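Local coordinates for protein putative O-acetylhomoserine (Thiol)-lyase (Campylobacter jejuni, PDB 4OC9) that probably catalyses the pyridoxal phosphate-dependent transfer of the aminocarboxypropyl group of O-acetylhomoserine to a thiol, at residues 256-259 with 260-264; 220-223 with 224-227; 275-278 with 279-283; 166-169 with 170-174; 112-115 with 116-120. All coordinates share one frame; numbering follows the deposited sequence.

Contact 1 of 5, residues 256-259 with 260-264; sequences PIFS and IRVII
Phe-258 and Val-262, one helical turn apart, set their side chains obliquely against each other, and a single methyl makes the contact: Val-262 CG2 comes to 4.1 Å from Phe-258 CE1. With CG opposite the backbone N (chi1 176°) the Phe-258 ring projects outward from the helix, leaning slightly toward Val-262, while the same Val-262 methyl sits 3.2 Å from Phe-258 O. Ile-260 turns the other way. Its CG1 folds back beside its own backbone N and rests 3.2 Å from Pro-256 O, the acceptor that also takes Ile-260 N at 3.0 Å. Two polar ends lead out of the helix: Ser-259 OG bonds Glu-221 of strand 217-221, and Arg-261 NH2 bonds the carbonyl of Asn-94. Leu-225 and Leu-229 of helix 225-229 also pack on Phe-258. With Pro-256 at the N-cap, four successive i to i+4 backbone bonds form the first two turns of helix 257-270, which widens to a pi-type turn at 262-264.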
loop_
_atom_site.group_PDB
_atom_site.type_symbol
_atom_site.label_atom_id
_atom_site.label_comp_id
_atom_site.label_asym_id
_atom_site.label_seq_id
_atom_site.Cartn_x
_atom_site.Cartn_y
_atom_site.Cartn_z
ATOM N N PRO D 256 -9.217 -30.213 -5.236
ATOM C CA PRO D 256 -10.524 -29.586 -5.443
ATOM C C PRO D 256 -10.525 -29.105 -6.883
ATOM O O PRO D 256 -10.029 -28.016 -7.181
ATOM C CB PRO D 256 -10.530 -28.429 -4.437
ATOM C CG PRO D 256 -9.092 -28.164 -4.149
ATOM C CD PRO D 256 -8.399 -29.488 -4.253
ATOM N N ILE D 257 -11.102 -29.908 -7.765
ATOM C CA ILE D 257 -11.111 -29.582 -9.194
ATOM C C ILE D 257 -11.871 -28.327 -9.600
ATOM O O ILE D 257 -11.540 -27.712 -10.601
ATOM C CB ILE D 257 -11.524 -30.791 -10.064
ATOM C CG1 ILE D 257 -13.003 -31.127 -9.912
ATOM C CG2 ILE D 257 -10.634 -31.989 -9.732
ATOM C CD1 ILE D 257 -13.435 -32.280 -10.800
ATOM N N PHE D 258 -12.877 -27.943 -8.817
ATOM C CA PHE D 258 -13.650 -26.734 -9.135
ATOM C C PHE D 258 -12.701 -25.531 -9.011
ATOM O O PHE D 258 -12.597 -24.706 -9.927
ATOM C CB PHE D 258 -14.849 -26.577 -8.207
ATOM C CG PHE D 258 -15.627 -25.309 -8.429
ATOM C CD1 PHE D 258 -15.235 -24.107 -7.796
ATOM C CD2 PHE D 258 -16.769 -25.302 -9.193
ATOM C CE1 PHE D 258 -15.970 -22.941 -7.960
ATOM C CE2 PHE D 258 -17.507 -24.129 -9.371
ATOM C CZ PHE D 258 -17.103 -22.950 -8.750
ATOM N N SER D 259 -11.993 -25.474 -7.885
ATOM C CA SER D 259 -11.047 -24.390 -7.623
ATOM C C SER D 259 -9.866 -24.450 -8.613
ATOM O O SER D 259 -9.389 -23.414 -9.087
ATOM C CB SER D 259 -10.558 -24.428 -6.173
ATOM O OG SER D 259 -11.641 -24.205 -5.280
ATOM N N ILE D 260 -9.403 -25.660 -8.910
ATOM C CA ILE D 260 -8.297 -25.821 -9.848
ATOM C C ILE D 260 -8.651 -25.235 -11.189
ATOM O O ILE D 260 -7.843 -24.531 -11.787
ATOM C CB ILE D 260 -7.890 -27.297 -10.035
ATOM C CG1 ILE D 260 -7.234 -27.851 -8.763
ATOM C CG2 ILE D 260 -6.913 -27.459 -11.179
ATOM C CD1 ILE D 260 -5.976 -27.127 -8.277
ATOM N N ARG D 261 -9.865 -25.486 -11.662
ATOM C CA ARG D 261 -10.221 -24.952 -12.956
ATOM C C ARG D 261 -10.269 -23.424 -12.890
ATOM O O ARG D 261 -9.839 -22.751 -13.798
ATOM C CB ARG D 261 -11.496 -25.602 -13.549
ATOM C CG ARG D 261 -11.585 -25.276 -15.037
ATOM C CD ARG D 261 -12.500 -26.152 -15.918
ATOM N NE ARG D 261 -13.867 -25.732 -16.027
ATOM C CZ ARG D 261 -14.434 -25.163 -17.092
ATOM N NH1 ARG D 261 -13.829 -24.990 -18.268
ATOM N NH2 ARG D 261 -15.702 -24.839 -16.989
ATOM N N VAL D 262 -10.782 -22.880 -11.794
ATOM C CA VAL D 262 -10.850 -21.427 -11.651
ATOM C C VAL D 262 -9.443 -20.828 -11.833
ATOM O O VAL D 262 -9.272 -19.770 -12.446
ATOM C CB VAL D 262 -11.383 -20.999 -10.267
ATOM C CG1 VAL D 262 -11.292 -19.488 -10.109
ATOM C CG2 VAL D 262 -12.808 -21.468 -10.046
ATOM N N ILE D 263 -8.447 -21.505 -11.290
ATOM C CA ILE D 263 -7.099 -21.021 -11.386
ATOM C C ILE D 263 -6.434 -21.208 -12.742
ATOM O O ILE D 263 -6.006 -20.221 -13.385
ATOM C CB ILE D 263 -6.185 -21.687 -10.352
ATOM C CG1 ILE D 263 -6.631 -21.321 -8.938
ATOM C CG2 ILE D 263 -4.757 -21.220 -10.567
ATOM C CD1 ILE D 263 -5.842 -21.989 -7.835
ATOM N N ILE D 264 -6.326 -22.460 -13.168
ATOM C CA ILE D 264 -5.646 -22.768 -14.437
ATOM C C ILE D 264 -6.364 -22.287 -15.701
ATOM O O ILE D 264 -5.750 -22.209 -16.770
ATOM C CB ILE D 264 -5.314 -24.262 -14.566
ATOM C CG1 ILE D 264 -6.573 -25.110 -14.778
ATOM C CG2 ILE D 264 -4.491 -24.693 -13.367
ATOM C CD1 ILE D 264 -6.278 -26.580 -15.010
#

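Contact 2 of 5, residues 220-223 with 224-227; sequences IERK and DLND
The guanidinium of Arg-222 carries the backbone of Leu-225 on one face, with Leu-225 CA 3.9 Å above the plane and over its centre. Arg-222 CG sits between the backbone N and the carbonyl carbon (chi1 65°), and the chain then runs extended to NE, which lays the flat group against Leu-225. NH1 of Arg-222 turns back to the chain and donates to Lys-223 O at 3.0 Å; the donor lies in the carbonyl plane, but the oxygen is 24° out of the guanidinium plane. NE is engaged by Asp-198 in a salt bridge, so the group is held by two partners. Lower down, the Arg-222 chain crosses Leu-225 at about a right angle, CG 4.0 Å from Leu-225 CB. Leu-225 CD2 also lies 3.8 Å from Glu-221 CB. A water donates to both Glu-221 OE1 and, at 2.8 Å, Asn-226 OD1, bridging Glu-221 and the first turn of helix 225-229. Asp-224, with a positive phi, occupies the third position of a type II beta turn from Arg-222 to Leu-225, the link between strand 217-221 and helix 225-229.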
loop_
_atom_site.group_PDB
_atom_site.type_symbol
_atom_site.label_atom_id
_atom_site.label_comp_id
_atom_site.label_asym_id
_atom_site.label_seq_id
_atom_site.Cartn_x
_atom_site.Cartn_y
_atom_site.Cartn_z
ATOM N N ILE D 220 -15.656 -19.992 -2.868
ATOM C CA ILE D 220 -15.316 -21.021 -1.908
ATOM C C ILE D 220 -16.062 -22.312 -2.212
ATOM O O ILE D 220 -17.275 -22.297 -2.483
ATOM C CB ILE D 220 -15.696 -20.548 -0.512
ATOM C CG1 ILE D 220 -15.052 -19.189 -0.243
ATOM C CG2 ILE D 220 -15.272 -21.574 0.522
ATOM C CD1 ILE D 220 -15.447 -18.592 1.082
ATOM N N GLU D 221 -15.359 -23.443 -2.161
ATOM C CA GLU D 221 -16.030 -24.711 -2.452
ATOM C C GLU D 221 -16.093 -25.587 -1.207
ATOM O O GLU D 221 -15.196 -25.569 -0.335
ATOM C CB GLU D 221 -15.355 -25.487 -3.584
ATOM C CG GLU D 221 -14.058 -26.227 -3.254
ATOM C CD GLU D 221 -13.493 -26.967 -4.479
ATOM O OE1 GLU D 221 -13.579 -28.214 -4.500
ATOM O OE2 GLU D 221 -13.078 -26.315 -5.466
ATOM N N ARG D 222 -17.171 -26.353 -1.108
ATOM C CA ARG D 222 -17.343 -27.236 0.045
ATOM C C ARG D 222 -16.445 -28.432 -0.024
ATOM O O ARG D 222 -15.812 -28.726 -1.052
ATOM C CB ARG D 222 -18.750 -27.823 0.093
ATOM C CG ARG D 222 -19.131 -28.768 -1.062
ATOM C CD ARG D 222 -20.486 -29.449 -0.801
ATOM N NE ARG D 222 -21.014 -30.285 -1.902
ATOM C CZ ARG D 222 -20.788 -31.587 -2.072
ATOM N NH1 ARG D 222 -19.983 -32.276 -1.257
ATOM N NH2 ARG D 222 -21.350 -32.209 -3.093
ATOM N N LYS D 223 -16.408 -29.148 1.076
ATOM C CA LYS D 223 -15.615 -30.357 1.126
ATOM C C LYS D 223 -16.320 -31.412 0.297
ATOM O O LYS D 223 -17.535 -31.457 0.275
ATOM C CB LYS D 223 -15.509 -30.854 2.564
ATOM C CG LYS D 223 -14.744 -29.895 3.446
ATOM C CD LYS D 223 -14.668 -30.349 4.876
ATOM C CE LYS D 223 -13.832 -29.358 5.640
ATOM N NZ LYS D 223 -13.623 -29.765 7.048
ATOM N N ASP D 224 -15.545 -32.227 -0.400
ATOM C CA ASP D 224 -16.058 -33.317 -1.222
ATOM C C ASP D 224 -16.869 -32.905 -2.431
ATOM O O ASP D 224 -17.600 -33.724 -2.988
ATOM C CB ASP D 224 -16.844 -34.290 -0.351
ATOM C CG ASP D 224 -15.986 -34.885 0.785
ATOM O OD1 ASP D 224 -14.814 -35.246 0.535
ATOM O OD2 ASP D 224 -16.511 -35.046 1.911
ATOM N N LEU D 225 -16.706 -31.673 -2.905
ATOM C CA LEU D 225 -17.440 -31.249 -4.101
ATOM C C LEU D 225 -17.100 -32.131 -5.351
ATOM O O LEU D 225 -17.893 -32.201 -6.314
ATOM C CB LEU D 225 -17.164 -29.786 -4.415
ATOM C CG LEU D 225 -17.874 -29.195 -5.642
ATOM C CD1 LEU D 225 -19.374 -29.367 -5.526
ATOM C CD2 LEU D 225 -17.520 -27.731 -5.783
ATOM N N ASN D 226 -15.903 -32.737 -5.376
ATOM C CA ASN D 226 -15.498 -33.611 -6.490
ATOM C C ASN D 226 -16.535 -34.705 -6.700
ATOM O O ASN D 226 -16.863 -35.052 -7.856
ATOM C CB ASN D 226 -14.136 -34.255 -6.232
ATOM C CG ASN D 226 -12.980 -33.278 -6.335
ATOM O OD1 ASN D 226 -13.098 -32.197 -6.914
ATOM N ND2 ASN D 226 -11.834 -33.707 -5.875
ATOM N N ASP D 227 -17.062 -35.237 -5.591
ATOM C CA ASP D 227 -18.103 -36.293 -5.639
ATOM C C ASP D 227 -19.229 -35.907 -6.594
ATOM O O ASP D 227 -19.737 -36.727 -7.337
ATOM C CB ASP D 227 -18.693 -36.552 -4.242
ATOM C CG ASP D 227 -17.666 -37.047 -3.247
ATOM O OD1 ASP D 227 -16.510 -37.279 -3.642
ATOM O OD2 ASP D 227 -17.994 -37.202 -2.051
HETATM O O HOH W 1 -14.037 -29.640 -6.532
#

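Contact 3 of 5, residues 275-278 with 279-283; sequences APQN and AWLLL
After Ala-275, the N-cap, the backbone runs as a regular alpha-helix from Pro-276, its first four i to i+4 bonds all between 2.8 and 3.0 Å from N to O, with Ala-279 N on Ala-275 O the first and Leu-282 N on Asn-278 O the last. Pro-276 fills the first helical position, where its missing N-H costs no bond. Of the side chains, Leu-282 sits closest to the backbone: its CG turns back beside its own N (chi1 -66°) and lies 3.1 Å from Asn-278 O. Gln-277 fans out over the next turn, with NE2 approaching Trp-280 CE3 obliquely at 4.4 Å and CG lying 4.4 Å from Leu-281 CD1, both loose contacts. Trp-280 CB rests 3.4 Å from Pro-276 O, and its indole is directed away from the first turn. Asn-278 points elsewhere, ND2 donating to Leu-215 O and OD1 taking a weak bond from Gln-29 of the second subunit. Gln-277 packs on Gln-277 of that subunit, and Leu-281 on Trp-280 of the third. The start of the long helix 276-309 is thus an alpha-helical N terminus buried where subunits of the tetramer meet.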
loop_
_atom_site.group_PDB
_atom_site.type_symbol
_atom_site.label_atom_id
_atom_site.label_comp_id
_atom_site.label_asym_id
_atom_site.label_seq_id
_atom_site.Cartn_x
_atom_site.Cartn_y
_atom_site.Cartn_z
ATOM N N ALA D 275 -5.367 -7.948 -6.431
ATOM C CA ALA D 275 -4.099 -7.341 -6.075
ATOM C C ALA D 275 -3.713 -7.640 -4.612
ATOM O O ALA D 275 -4.565 -7.728 -3.725
ATOM C CB ALA D 275 -4.159 -5.850 -6.299
ATOM N N PRO D 276 -2.415 -7.787 -4.344
ATOM C CA PRO D 276 -1.859 -8.101 -3.020
ATOM C C PRO D 276 -2.226 -7.141 -1.902
ATOM O O PRO D 276 -2.456 -7.545 -0.746
ATOM C CB PRO D 276 -0.352 -8.053 -3.246
ATOM C CG PRO D 276 -0.150 -8.215 -4.694
ATOM C CD PRO D 276 -1.367 -7.676 -5.374
ATOM N N GLN D 277 -2.254 -5.865 -2.217
ATOM C CA GLN D 277 -2.578 -4.897 -1.195
ATOM C C GLN D 277 -4.043 -5.115 -0.768
ATOM O O GLN D 277 -4.355 -5.036 0.422
ATOM C CB GLN D 277 -2.377 -3.486 -1.743
ATOM C CG GLN D 277 -2.533 -2.386 -0.725
ATOM C CD GLN D 277 -1.424 -2.377 0.314
ATOM O OE1 GLN D 277 -0.295 -2.799 0.049
ATOM N NE2 GLN D 277 -1.722 -1.818 1.472
ATOM N N ASN D 278 -4.935 -5.313 -1.754
ATOM C CA ASN D 278 -6.356 -5.527 -1.448
ATOM C C ASN D 278 -6.530 -6.804 -0.665
ATOM O O ASN D 278 -7.263 -6.832 0.356
ATOM C CB ASN D 278 -7.274 -5.513 -2.662
ATOM C CG ASN D 278 -7.499 -4.126 -3.223
ATOM O OD1 ASN D 278 -6.653 -3.255 -3.163
ATOM N ND2 ASN D 278 -8.683 -3.927 -3.801
ATOM N N ALA D 279 -5.796 -7.844 -1.072
ATOM C CA ALA D 279 -5.878 -9.141 -0.387
ATOM C C ALA D 279 -5.465 -8.987 1.071
ATOM O O ALA D 279 -6.146 -9.476 1.981
ATOM C CB ALA D 279 -5.022 -10.173 -1.073
ATOM N N TRP D 280 -4.366 -8.274 1.294
ATOM C CA TRP D 280 -3.867 -8.051 2.653
ATOM C C TRP D 280 -4.865 -7.265 3.513
ATOM O O TRP D 280 -5.128 -7.634 4.653
ATOM C CB TRP D 280 -2.502 -7.360 2.630
ATOM C CG TRP D 280 -1.919 -7.195 3.965
ATOM C CD1 TRP D 280 -1.232 -8.111 4.647
ATOM C CD2 TRP D 280 -1.943 -6.010 4.770
ATOM N NE1 TRP D 280 -0.820 -7.586 5.879
ATOM C CE2 TRP D 280 -1.248 -6.297 5.969
ATOM C CE3 TRP D 280 -2.506 -4.742 4.608
ATOM C CZ2 TRP D 280 -1.073 -5.369 6.972
ATOM C CZ3 TRP D 280 -2.350 -3.808 5.624
ATOM C CH2 TRP D 280 -1.623 -4.128 6.792
ATOM N N LEU D 281 -5.413 -6.187 2.959
ATOM C CA LEU D 281 -6.417 -5.394 3.681
ATOM C C LEU D 281 -7.606 -6.269 4.023
ATOM O O LEU D 281 -8.139 -6.202 5.126
ATOM C CB LEU D 281 -6.877 -4.208 2.847
ATOM C CG LEU D 281 -5.837 -3.113 2.715
ATOM C CD1 LEU D 281 -6.226 -2.054 1.704
ATOM C CD2 LEU D 281 -5.607 -2.473 4.075
ATOM N N LEU D 282 -8.038 -7.095 3.068
ATOM C CA LEU D 282 -9.172 -8.015 3.278
ATOM C C LEU D 282 -8.846 -9.037 4.370
ATOM O O LEU D 282 -9.729 -9.416 5.128
ATOM C CB LEU D 282 -9.600 -8.642 1.966
ATOM C CG LEU D 282 -10.182 -7.575 1.027
ATOM C CD1 LEU D 282 -10.372 -8.093 -0.398
ATOM C CD2 LEU D 282 -11.495 -7.019 1.573
ATOM N N LEU D 283 -7.600 -9.481 4.462
ATOM C CA LEU D 283 -7.227 -10.379 5.538
ATOM C C LEU D 283 -7.387 -9.663 6.839
ATOM O O LEU D 283 -7.838 -10.248 7.811
ATOM C CB LEU D 283 -5.755 -10.793 5.523
ATOM C CG LEU D 283 -5.277 -11.968 4.689
ATOM C CD1 LEU D 283 -3.762 -12.009 4.625
ATOM C CD2 LEU D 283 -5.830 -13.219 5.359
#

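Contact 4 of 5, residues 166-169 with 170-174; sequences KINQ and IAKKH
Lys-172 N donates to Asn-168 O at 2.7 Å with an N-H...O angle of 168°, the shortest and straightest of the strong bonds between 166-169 and 170-174. The side chains of the same two residues lie over each other as well. Asn-168 holds its CG opposite the backbone N (chi1 -175°), which sends the amide out from the helix beside Lys-172, and the methylenes of Lys-172 run obliquely across the amide, CE coming to 3.7 Å from Asn-168 CG. At the CD-CE bond the lysine bends (chi4 -49°) and carries NZ to Gly-196 O, with Asp-198 as a long, weak ion-pair partner. On another side of the helix Ile-170 CG1 rests 3.5 Å from Lys-166 O, whose bond from Ile-170 N is weak at 3.4 Å. Ala-171 brings CB to 3.4 Å from Ile-167 O, while Ala-171 N donates to that oxygen at 2.9 Å. Near the end of the helix Glu-139 ties down two groups, taking a salt bridge from Lys-173 NZ and a hydrogen bond involving His-174 NE2. Helix 164-174 therefore wears a charged outer side, while Ile-167 and Ala-171 press on Ile-149 of strand 146-152 and Ile-170 on Ile-142; it forms the crossover of the beta-alpha-beta unit made by strands 146-152 and 177-181.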
loop_
_atom_site.group_PDB
_atom_site.type_symbol
_atom_site.label_atom_id
_atom_site.label_comp_id
_atom_site.label_asym_id
_atom_site.label_seq_id
_atom_site.Cartn_x
_atom_site.Cartn_y
_atom_site.Cartn_z
ATOM N N LYS D 166 -34.434 -26.533 1.270
ATOM C CA LYS D 166 -35.328 -26.866 0.167
ATOM C C LYS D 166 -34.683 -26.665 -1.162
ATOM O O LYS D 166 -34.989 -27.390 -2.101
ATOM C CB LYS D 166 -36.622 -26.086 0.266
ATOM C CG LYS D 166 -37.401 -26.476 1.494
ATOM C CD LYS D 166 -38.736 -25.776 1.573
ATOM C CE LYS D 166 -39.464 -26.237 2.833
ATOM N NZ LYS D 166 -40.789 -25.584 2.990
ATOM N N ILE D 167 -33.802 -25.674 -1.276
ATOM C CA ILE D 167 -33.106 -25.450 -2.528
ATOM C C ILE D 167 -32.140 -26.619 -2.722
ATOM O O ILE D 167 -31.997 -27.168 -3.815
ATOM C CB ILE D 167 -32.352 -24.129 -2.540
ATOM C CG1 ILE D 167 -33.351 -22.983 -2.552
ATOM C CG2 ILE D 167 -31.506 -24.002 -3.800
ATOM C CD1 ILE D 167 -32.736 -21.591 -2.493
ATOM N N ASN D 168 -31.487 -26.993 -1.638
ATOM C CA ASN D 168 -30.545 -28.083 -1.629
ATOM C C ASN D 168 -31.186 -29.390 -2.083
ATOM O O ASN D 168 -30.608 -30.121 -2.885
ATOM C CB ASN D 168 -30.039 -28.333 -0.232
ATOM C CG ASN D 168 -28.963 -29.379 -0.202
ATOM O OD1 ASN D 168 -28.024 -29.335 -1.006
ATOM N ND2 ASN D 168 -29.056 -30.315 0.745
ATOM N N GLN D 169 -32.363 -29.697 -1.548
ATOM C CA GLN D 169 -33.076 -30.924 -1.941
ATOM C C GLN D 169 -33.218 -31.028 -3.432
ATOM O O GLN D 169 -32.863 -32.029 -4.032
ATOM C CB GLN D 169 -34.481 -31.000 -1.345
ATOM C CG GLN D 169 -34.635 -31.312 0.137
ATOM C CD GLN D 169 -36.068 -31.069 0.610
ATOM O OE1 GLN D 169 -36.897 -30.533 -0.126
ATOM N NE2 GLN D 169 -36.343 -31.423 1.861
ATOM N N ILE D 170 -33.769 -29.984 -4.016
ATOM C CA ILE D 170 -33.979 -29.912 -5.440
ATOM C C ILE D 170 -32.678 -30.023 -6.207
ATOM O O ILE D 170 -32.602 -30.744 -7.214
ATOM C CB ILE D 170 -34.673 -28.584 -5.818
ATOM C CG1 ILE D 170 -36.097 -28.541 -5.192
ATOM C CG2 ILE D 170 -34.768 -28.453 -7.327
ATOM C CD1 ILE D 170 -36.866 -27.255 -5.419
ATOM N N ALA D 171 -31.666 -29.303 -5.744
ATOM C CA ALA D 171 -30.366 -29.309 -6.393
ATOM C C ALA D 171 -29.708 -30.675 -6.322
ATOM O O ALA D 171 -29.194 -31.154 -7.323
ATOM C CB ALA D 171 -29.464 -28.271 -5.766
ATOM N N LYS D 172 -29.738 -31.302 -5.157
ATOM C CA LYS D 172 -29.131 -32.618 -5.009
ATOM C C LYS D 172 -29.841 -33.686 -5.836
ATOM O O LYS D 172 -29.203 -34.591 -6.381
ATOM C CB LYS D 172 -28.902 -33.034 -3.525
ATOM C CG LYS D 172 -27.796 -32.182 -2.887
ATOM C CD LYS D 172 -27.295 -32.729 -1.547
ATOM C CE LYS D 172 -26.262 -31.856 -0.856
ATOM N NZ LYS D 172 -25.090 -31.342 -1.616
ATOM N N LYS D 173 -31.152 -33.552 -5.971
ATOM C CA LYS D 173 -31.925 -34.506 -6.712
ATOM C C LYS D 173 -31.459 -34.542 -8.175
ATOM O O LYS D 173 -31.173 -35.605 -8.706
ATOM C CB LYS D 173 -33.405 -34.142 -6.651
ATOM C CG LYS D 173 -34.307 -35.219 -7.221
ATOM C CD LYS D 173 -35.761 -34.802 -7.257
ATOM C CE LYS D 173 -35.999 -33.692 -8.275
ATOM N NZ LYS D 173 -37.446 -33.355 -8.273
ATOM N N HIS D 174 -31.386 -33.377 -8.809
ATOM C CA HIS D 174 -30.969 -33.281 -10.202
ATOM C C HIS D 174 -29.463 -33.299 -10.401
ATOM O O HIS D 174 -28.999 -33.200 -11.541
ATOM C CB HIS D 174 -31.492 -31.987 -10.840
ATOM C CG HIS D 174 -32.983 -31.858 -10.847
ATOM N ND1 HIS D 174 -33.768 -32.327 -11.884
ATOM C CD2 HIS D 174 -33.832 -31.294 -9.960
ATOM C CE1 HIS D 174 -35.038 -32.064 -11.628
ATOM N NE2 HIS D 174 -35.103 -31.435 -10.467
#

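Contact 5 of 5, residues 112-115 with 116-120; sequences TQTL and ISHTL
Ile-116 runs back along the helix over Thr-112: CB lies 3.4 Å from Thr-112 O, CG1 closes to 3.2 Å from the same oxygen, and CD1 ends 3.8 Å from Thr-112 CG2. The two side chains lie side by side and point the same way, since Ile-116 CG1 stands opposite its carbonyl carbon (chi1 -59°) and leans toward the preceding turn. On the next residue Ser-117 OG, placed between its backbone N and carbonyl carbon (chi1 71°), reaches back to the preceding turn, and Gln-113 O accepts from both Ser-117 N and, at 2.9 Å, Ser-117 OG, which come from opposite faces of the carbonyl plane. Thr-114 O is likewise gripped twice, by His-118 N and by Thr-119 N at 3.1 Å, again from opposite faces. The Thr-119 bond is already i+5, and Leu-120 N on Leu-115 O at 2.9 Å continues it; the leucine pair follows, Leu-115 CD1 meeting Leu-120 CG at 4.1 Å. Thr-119 OG1 bonds Asp-269 of the second subunit, while Ile-116 packs on Val-102 and Tyr-104 of strand 101-105. The result is a pi-type widening in the last turn of helix 110-119, the crossover helix of a beta-alpha-beta unit with strands 101-105 and 126-130.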
loop_
_atom_site.group_PDB
_atom_site.type_symbol
_atom_site.label_atom_id
_atom_site.label_comp_id
_atom_site.label_asym_id
_atom_site.label_seq_id
_atom_site.Cartn_x
_atom_site.Cartn_y
_atom_site.Cartn_z
ATOM N N THR D 112 -25.618 -8.444 -10.168
ATOM C CA THR D 112 -25.584 -9.868 -10.466
ATOM C C THR D 112 -26.755 -10.231 -11.386
ATOM O O THR D 112 -26.677 -11.166 -12.204
ATOM C CB THR D 112 -25.701 -10.707 -9.191
ATOM O OG1 THR D 112 -24.738 -10.261 -8.232
ATOM C CG2 THR D 112 -25.480 -12.175 -9.481
ATOM N N GLN D 113 -27.852 -9.513 -11.240
ATOM C CA GLN D 113 -29.035 -9.777 -12.051
ATOM C C GLN D 113 -28.758 -9.424 -13.498
ATOM O O GLN D 113 -29.117 -10.179 -14.402
ATOM C CB GLN D 113 -30.244 -9.037 -11.457
ATOM C CG GLN D 113 -31.564 -9.281 -12.142
ATOM C CD GLN D 113 -32.706 -8.756 -11.303
ATOM O OE1 GLN D 113 -32.513 -8.310 -10.167
ATOM N NE2 GLN D 113 -33.917 -8.832 -11.844
ATOM N N THR D 114 -28.124 -8.282 -13.702
ATOM C CA THR D 114 -27.748 -7.818 -15.048
ATOM C C THR D 114 -26.740 -8.795 -15.665
ATOM O O THR D 114 -26.868 -9.193 -16.816
ATOM C CB THR D 114 -27.161 -6.418 -15.005
ATOM O OG1 THR D 114 -28.173 -5.512 -14.533
ATOM C CG2 THR D 114 -26.738 -5.988 -16.353
ATOM N N LEU D 115 -25.743 -9.180 -14.885
ATOM C CA LEU D 115 -24.731 -10.154 -15.331
ATOM C C LEU D 115 -25.344 -11.422 -15.847
ATOM O O LEU D 115 -25.064 -11.898 -16.945
ATOM C CB LEU D 115 -23.827 -10.562 -14.148
ATOM C CG LEU D 115 -22.955 -11.800 -14.363
ATOM C CD1 LEU D 115 -21.961 -11.612 -15.482
ATOM C CD2 LEU D 115 -22.213 -12.199 -13.120
ATOM N N ILE D 116 -26.204 -11.985 -15.032
ATOM C CA ILE D 116 -26.862 -13.234 -15.380
ATOM C C ILE D 116 -27.938 -13.132 -16.470
ATOM O O ILE D 116 -27.884 -13.891 -17.431
ATOM C CB ILE D 116 -27.465 -13.919 -14.120
ATOM C CG1 ILE D 116 -26.355 -14.195 -13.086
ATOM C CG2 ILE D 116 -28.153 -15.224 -14.482
ATOM C CD1 ILE D 116 -26.812 -14.868 -11.809
ATOM N N SER D 117 -28.886 -12.199 -16.341
ATOM C CA SER D 117 -29.978 -12.088 -17.336
ATOM C C SER D 117 -29.619 -11.377 -18.631
ATOM O O SER D 117 -30.312 -11.581 -19.624
ATOM C CB SER D 117 -31.240 -11.422 -16.746
ATOM O OG SER D 117 -31.022 -10.047 -16.520
ATOM N N HIS D 118 -28.572 -10.557 -18.651
ATOM C CA HIS D 118 -28.212 -9.880 -19.903
ATOM C C HIS D 118 -26.815 -10.155 -20.417
ATOM O O HIS D 118 -26.642 -10.670 -21.516
ATOM C CB HIS D 118 -28.415 -8.358 -19.826
ATOM C CG HIS D 118 -29.827 -7.953 -19.542
ATOM N ND1 HIS D 118 -30.831 -8.029 -20.485
ATOM C CD2 HIS D 118 -30.395 -7.406 -18.438
ATOM C CE1 HIS D 118 -31.965 -7.592 -19.961
ATOM N NE2 HIS D 118 -31.724 -7.197 -18.724
ATOM N N THR D 119 -25.813 -9.814 -19.624
ATOM C CA THR D 119 -24.420 -10.001 -20.032
ATOM C C THR D 119 -24.003 -11.415 -20.423
ATOM O O THR D 119 -23.312 -11.592 -21.436
ATOM C CB THR D 119 -23.493 -9.461 -18.984
ATOM O OG1 THR D 119 -23.854 -8.108 -18.736
ATOM C CG2 THR D 119 -22.053 -9.540 -19.468
ATOM N N LEU D 120 -24.435 -12.425 -19.683
ATOM C CA LEU D 120 -24.085 -13.807 -20.047
ATOM C C LEU D 120 -24.673 -14.275 -21.414
ATOM O O LEU D 120 -24.167 -15.266 -21.970
ATOM C CB LEU D 120 -24.395 -14.820 -18.948
ATOM C CG LEU D 120 -23.558 -14.716 -17.670
ATOM C CD1 LEU D 120 -24.051 -15.721 -16.664
ATOM C CD2 LEU D 120 -22.088 -14.941 -17.944
#

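Overall arrangement
All five contacts are local and follow one another along the chain without nesting or crossing, so none closes a long loop. Contact 5 comes first and contact 4 second, each within a crossover helix of the seven-stranded sheet, their centres about 23 Å apart. Contact 2 then turns the chain from strand 217-221 into helix 225-229. Near it, Lys-172 of contact 4 and Arg-222 share the neighbourhood of Asp-198. Contact 1 opens the following helix and touches contact 2 directly, the start of helix 257-270 lying against Glu-221 and Asn-226. Contact 3, last, begins helix 276-309 about 35 Å, centre to centre, from contact 4; like contact 5 it reaches the second subunit.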